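Local coordinates for putative cell wall hydrolase phosphatase-associated protein (Clostridioides difficile, PDB 7CFL), which probably cleaves peptide bonds in bacterial cell-wall peptidoglycan as a cysteine peptidase, this chain being the catalytic domain of an autolysin, at residues A[15-20]-A[51-56]; A[40-45]-A[57-62]. All blocks are in the same frame, centred on the assembly; numbering follows the deposited sequence. Where two conformers were deposited one is given.

Contact 1: A[15-20]-A[51-56]; sequences DSVISF and KSVGVS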
loop_
_atom_site.group_PDB
_atom_site.type_symbol
_atom_site.label_atom_id
_atom_site.label_comp_id
_atom_site.label_asym_id
_atom_site.label_seq_id
_atom_site.Cartn_x
_atom_site.Cartn_y
_atom_site.Cartn_z
ATOM N N ASP A 15 -6.003 1.152 -13.613
ATOM C CA ASP A 15 -4.924 0.881 -14.604
ATOM C C ASP A 15 -3.868 1.986 -14.497
ATOM O O ASP A 15 -2.665 1.638 -14.523
ATOM C CB ASP A 15 -5.416 0.788 -16.050
ATOM C CG ASP A 15 -6.451 -0.289 -16.314
ATOM O OD1 ASP A 15 -6.592 -1.192 -15.484
ATOM O OD2 ASP A 15 -7.135 -0.193 -17.348
ATOM N N SER A 16 -4.292 3.254 -14.353
ATOM C CA SER A 16 -3.370 4.426 -14.210
ATOM C C SER A 16 -2.577 4.292 -12.899
ATOM O O SER A 16 -1.320 4.456 -12.920
ATOM C CB SER A 16 -4.117 5.738 -14.270
ATOM O OG SER A 16 -3.236 6.845 -14.086
ATOM N N VAL A 17 -3.266 4.030 -11.789
ATOM C CA VAL A 17 -2.637 3.835 -10.448
ATOM C C VAL A 17 -1.561 2.760 -10.577
ATOM O O VAL A 17 -0.419 2.977 -10.133
ATOM C CB VAL A 17 -3.675 3.452 -9.373
ATOM C CG1 VAL A 17 -2.999 2.985 -8.084
ATOM C CG2 VAL A 17 -4.621 4.602 -9.090
ATOM N N ILE A 18 -1.919 1.580 -11.080
ATOM C CA ILE A 18 -0.985 0.420 -11.071
ATOM C C ILE A 18 0.175 0.703 -12.036
ATOM O O ILE A 18 1.336 0.488 -11.629
ATOM C CB ILE A 18 -1.746 -0.892 -11.321
ATOM C CG1 ILE A 18 -2.715 -1.131 -10.156
ATOM C CG2 ILE A 18 -0.776 -2.045 -11.547
ATOM C CD1 ILE A 18 -3.583 -2.341 -10.321
ATOM N N SER A 19 -0.081 1.172 -13.257
ATOM C CA SER A 19 1.012 1.387 -14.243
ATOM C C SER A 19 1.950 2.492 -13.751
ATOM O O SER A 19 3.155 2.319 -13.917
ATOM C CB SER A 19 0.509 1.653 -15.630
ATOM O OG SER A 19 -0.395 2.735 -15.640
ATOM N N PHE A 20 1.440 3.552 -13.128
ATOM C CA PHE A 20 2.324 4.616 -12.570
ATOM C C PHE A 20 3.164 4.021 -11.432
ATOM O O PHE A 20 4.373 4.252 -11.364
ATOM C CB PHE A 20 1.510 5.783 -12.024
ATOM C CG PHE A 20 2.402 6.852 -11.468
ATOM C CD1 PHE A 20 3.274 7.531 -12.298
ATOM C CD2 PHE A 20 2.485 7.053 -10.094
ATOM C CE1 PHE A 20 4.136 8.477 -11.754
ATOM C CE2 PHE A 20 3.354 7.989 -9.558
ATOM C CZ PHE A 20 4.171 8.704 -10.395
ATOM N N LYS A 51 -0.491 11.500 -7.970
ATOM C CA LYS A 51 0.214 11.766 -9.254
ATOM C C LYS A 51 -0.487 11.044 -10.403
ATOM O O LYS A 51 -0.485 11.580 -11.534
ATOM C CB LYS A 51 1.676 11.338 -9.178
ATOM C CG LYS A 51 2.546 12.293 -8.377
ATOM C CD LYS A 51 2.980 13.555 -9.123
ATOM C CE LYS A 51 4.442 13.885 -8.912
ATOM N NZ LYS A 51 4.825 15.170 -9.539
ATOM N N SER A 52 -1.065 9.868 -10.153
ATOM C CA SER A 52 -1.673 9.067 -11.233
ATOM C C SER A 52 -3.015 9.704 -11.622
ATOM O O SER A 52 -3.189 10.079 -12.803
ATOM C CB SER A 52 -1.805 7.626 -10.813
ATOM O OG SER A 52 -2.575 7.511 -9.641
ATOM N N VAL A 53 -3.899 9.872 -10.646
ATOM C CA VAL A 53 -5.344 10.183 -10.857
ATOM C C VAL A 53 -5.808 11.359 -9.987
ATOM O O VAL A 53 -6.983 11.713 -10.096
ATOM C CB VAL A 53 -6.207 8.921 -10.636
ATOM C CG1 VAL A 53 -5.907 7.873 -11.690
ATOM C CG2 VAL A 53 -6.056 8.335 -9.243
ATOM N N GLY A 54 -4.939 11.993 -9.192
ATOM C CA GLY A 54 -5.305 13.210 -8.429
ATOM C C GLY A 54 -6.261 12.904 -7.281
ATOM O O GLY A 54 -7.083 13.756 -6.926
ATOM N N VAL A 55 -6.111 11.730 -6.682
ATOM C CA VAL A 55 -6.874 11.335 -5.470
ATOM C C VAL A 55 -5.979 11.630 -4.273
ATOM O O VAL A 55 -4.803 11.160 -4.278
ATOM C CB VAL A 55 -7.268 9.862 -5.549
ATOM C CG1 VAL A 55 -7.579 9.298 -4.179
ATOM C CG2 VAL A 55 -8.403 9.681 -6.536
ATOM N N SER A 56 -6.517 12.397 -3.331
ATOM C CA SER A 56 -5.866 12.769 -2.054
ATOM C C SER A 56 -6.220 11.736 -0.992
ATOM O O SER A 56 -7.444 11.571 -0.691
ATOM C CB SER A 56 -6.261 14.151 -1.612
ATOM O OG SER A 56 -5.928 15.114 -2.607
#
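Lys51 meets Phe20 at the outer end of the ring, where CE2 lies 3.8 Å from the lysine CB. Phe20 holds CG on the far side from its own backbone N (chi1 -180°), which carries the ring across to the second helix. The root of the lysine does the touching, because the rest of its chain, bent at chi2 and chi3, leads NZ away. Ser52 follows where the backbones come nearest, its CA 5.4 Å from the CA of Val17. A small residue suits so close an approach: Ser52 CB packs 3.7 Å from Ser16 OG and also faces Phe20 CB. Ser52 OG rests 3.6 Å from Val17 CG2. That hydroxyl is hydrogen-bonded within its own helix, to Val48 O one turn back. Helix 13-22 is thereby laid against the C-terminal end of helix 41-53, the helix whose other end bears the DCSGF sequence of this papain-like NlpC/P60 domain. Val53 then divides its methyls between two partners. CG1 sits 3.7 Å from Ser16 OG, and CG2 is 4.0 Å from Val17 CG2, the two valine side chains crossing at about a right angle. Both valines also touch Leu138 at the C terminus, and Val17 continues inward to Ile99 of the sheet. At Gly54, with positive phi (71°), the chain leaves helical geometry.

Contact 2: A[40-45]-A[57-62]; sequences DCSGFT and IPRVSR. With FLC (citrate anion), chain E.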
loop_
_atom_site.group_PDB
_atom_site.type_symbol
_atom_site.label_atom_id
_atom_site.label_comp_id
_atom_site.label_asym_id
_atom_site.label_seq_id
_atom_site.Cartn_x
_atom_site.Cartn_y
_atom_site.Cartn_z
ATOM N N ASP A 40 8.332 6.002 2.085
ATOM C CA ASP A 40 7.898 5.014 3.096
ATOM C C ASP A 40 6.580 4.432 2.565
ATOM O O ASP A 40 6.138 4.822 1.456
ATOM C CB ASP A 40 7.893 5.596 4.509
ATOM C CG ASP A 40 6.897 6.713 4.772
ATOM O OD1 ASP A 40 5.886 6.805 4.030
ATOM O OD2 ASP A 40 7.154 7.507 5.723
ATOM N N CYS A 41 5.979 3.491 3.276
ATOM C CA CYS A 41 4.901 2.676 2.665
ATOM C C CYS A 41 3.674 3.585 2.404
ATOM O O CYS A 41 3.181 3.564 1.293
ATOM C CB CYS A 41 4.655 1.432 3.504
ATOM S SG CYS A 41 3.849 1.784 5.083
ATOM N N SER A 42 3.324 4.461 3.321
ATOM C CA SER A 42 2.178 5.391 3.193
ATOM C C SER A 42 2.557 6.589 2.315
ATOM O O SER A 42 1.702 7.132 1.638
ATOM C CB SER A 42 1.737 5.824 4.566
ATOM O OG SER A 42 2.827 6.407 5.263
ATOM N N GLY A 43 3.822 7.003 2.312
ATOM C CA GLY A 43 4.245 8.082 1.404
ATOM C C GLY A 43 4.152 7.645 -0.046
ATOM O O GLY A 43 3.805 8.482 -0.909
ATOM N N PHE A 44 4.413 6.361 -0.298
ATOM C CA PHE A 44 4.314 5.724 -1.623
ATOM C C PHE A 44 2.867 5.726 -2.071
ATOM O O PHE A 44 2.540 6.168 -3.179
ATOM C CB PHE A 44 4.824 4.289 -1.564
ATOM C CG PHE A 44 4.702 3.539 -2.863
ATOM C CD1 PHE A 44 5.461 3.880 -3.973
ATOM C CD2 PHE A 44 3.810 2.481 -2.966
ATOM C CE1 PHE A 44 5.334 3.173 -5.162
ATOM C CE2 PHE A 44 3.687 1.782 -4.155
ATOM C CZ PHE A 44 4.457 2.116 -5.245
ATOM N N THR A 45 1.985 5.187 -1.240
ATOM C CA THR A 45 0.554 5.163 -1.638
ATOM C C THR A 45 0.019 6.587 -1.828
ATOM O O THR A 45 -0.633 6.828 -2.852
ATOM C CB THR A 45 -0.291 4.330 -0.680
ATOM O OG1 THR A 45 -0.211 4.836 0.651
ATOM C CG2 THR A 45 0.134 2.887 -0.702
ATOM N N ILE A 57 -5.218 11.041 -0.458
ATOM C CA ILE A 57 -5.404 10.162 0.737
ATOM C C ILE A 57 -4.548 10.701 1.877
ATOM O O ILE A 57 -3.559 11.451 1.632
ATOM C CB ILE A 57 -5.104 8.686 0.409
ATOM C CG1 ILE A 57 -3.607 8.405 0.321
ATOM C CG2 ILE A 57 -5.871 8.249 -0.844
ATOM C CD1 ILE A 57 -3.231 7.020 -0.147
ATOM N N PRO A 58 -4.868 10.305 3.128
ATOM C CA PRO A 58 -4.065 10.669 4.297
ATOM C C PRO A 58 -2.594 10.265 4.194
ATOM O O PRO A 58 -2.233 9.396 3.429
ATOM C CB PRO A 58 -4.708 9.894 5.460
ATOM C CG PRO A 58 -6.159 9.743 5.028
ATOM C CD PRO A 58 -6.088 9.571 3.526
ATOM N N ARG A 59 -1.761 10.970 4.966
ATOM C CA ARG A 59 -0.296 10.751 4.963
ATOM C C ARG A 59 0.091 9.406 5.566
ATOM O O ARG A 59 0.913 8.756 4.910
ATOM C CB ARG A 59 0.428 11.881 5.687
ATOM C CG ARG A 59 1.939 11.690 5.781
ATOM C CD ARG A 59 2.587 11.541 4.418
ATOM N NE ARG A 59 4.020 11.298 4.449
ATOM C CZ ARG A 59 4.615 10.110 4.607
ATOM N NH1 ARG A 59 3.907 8.992 4.775
ATOM N NH2 ARG A 59 5.939 10.050 4.569
ATOM N N VAL A 60 -0.444 9.006 6.735
ATOM C CA VAL A 60 0.108 7.816 7.458
ATOM C C VAL A 60 -0.840 6.625 7.280
ATOM O O VAL A 60 -2.057 6.836 7.074
ATOM C CB VAL A 60 0.440 8.079 8.941
ATOM C CG1 VAL A 60 1.440 9.217 9.091
ATOM C CG2 VAL A 60 -0.794 8.335 9.770
ATOM N N SER A 61 -0.283 5.432 7.420
ATOM C CA SER A 61 -0.997 4.160 7.129
ATOM C C SER A 61 -2.268 4.036 7.983
ATOM O O SER A 61 -3.314 3.710 7.379
ATOM C CB SER A 61 -0.086 2.962 7.261
ATOM O OG SER A 61 0.396 2.794 8.583
ATOM N N ARG A 62 -2.209 4.337 9.292
ATOM C CA ARG A 62 -3.354 4.173 10.227
ATOM C C ARG A 62 -4.518 5.085 9.828
ATOM O O ARG A 62 -5.685 4.680 10.044
ATOM C CB ARG A 62 -2.950 4.318 11.699
ATOM C CG ARG A 62 -2.334 5.648 12.097
ATOM C CD ARG A 62 -1.467 5.526 13.348
ATOM N NE ARG A 62 -0.679 6.739 13.564
ATOM C CZ ARG A 62 0.602 6.935 13.217
ATOM N NH1 ARG A 62 1.324 5.991 12.634
ATOM N NH2 ARG A 62 1.165 8.106 13.463
HETATM C CAC FLC E . 4.973 7.168 8.219
HETATM C CA FLC E . 5.254 5.774 7.663
HETATM C CB FLC E . 4.688 4.606 8.489
HETATM C CBC FLC E . 3.151 4.737 8.686
HETATM C CG FLC E . 4.890 3.266 7.779
HETATM C CGC FLC E . 6.298 2.838 7.456
HETATM O OA1 FLC E . 4.161 7.274 9.175
HETATM O OA2 FLC E . 5.565 8.166 7.692
HETATM O OB1 FLC E . 2.696 4.339 9.782
HETATM O OB2 FLC E . 2.455 5.180 7.735
HETATM O OG1 FLC E . 6.911 2.211 8.346
HETATM O OG2 FLC E . 6.736 3.065 6.290
HETATM O OHB FLC E . 5.296 4.598 9.760
#
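Arg59 reaches Asp40 by a detour: its CB sets out away from 40-45, and a bend at chi2 (58°) brings the far end of the chain back over the start of helix 41-53. NE, the first nitrogen along the chain, is held from outside by a salt bridge to Glu34. Beyond it the guanidinium lies with one face over Gly43, whose CA is 3.5 Å above the plane and offset toward the rim; a residue without a side chain allows that closeness. The two terminal nitrogens then take one carboxylate oxygen each, in an end-on salt bridge: NH1 to Asp40 OD1 at 3.0 Å, through the syn lone pair, and NH2 to Asp40 OD2, also at 3.0 Å and fairly straight (157°). The two flat groups are turned 58° apart. Asp40 OD1 has a second donor, Gly43 N at 2.7 Å, so the N-cap of the helix is also the partner of the arginine, while OD2 accepts from Gly32 N as well. Asp40, Cys41 and Ser42 begin the DCSGF sequence, which in NlpC/P60 peptidases opens the helix headed by the nucleophilic cysteine; Cys41 here touches His96, consistent with that design. A citrate, probably from the crystallisation liquor, is bound at this end of the helix. Its OB2 is gripped from both segments, by Ser42 OG at 2.8 Å and Ser61 N at 2.8 Å, and its OG2 accepts from Cys41 N at 3.1 Å. Ser42 OG itself also lies 2.8 Å from Arg59 NH1, between the guanidinium and the citrate. Further along the helix the CD1 methyl of Ile57 packs against the backbone and side chain of Thr45, whose hydroxyl is hydrogen-bonded to Gln64.

In the fold
From the N terminus, helix 13-22 supplies the first half of contact 1, and the chain then runs through a long helix-free connection to 40-45, the first half of contact 2. Helix 41-53 is shared. Its last turn returns to helix 13-22 and closes the longer loop at 51-56; the chain continues directly into 57-62, which folds back on the start of the same helix and closes the shorter one. The two loops therefore cross, their segments alternating along the sequence. With centres about 14 Å apart, contact 1 ties the N-terminal helix to one end of helix 41-53 near the surface, and contact 2 ties the connection leading into helix 61-64 to its buried, citrate-binding end.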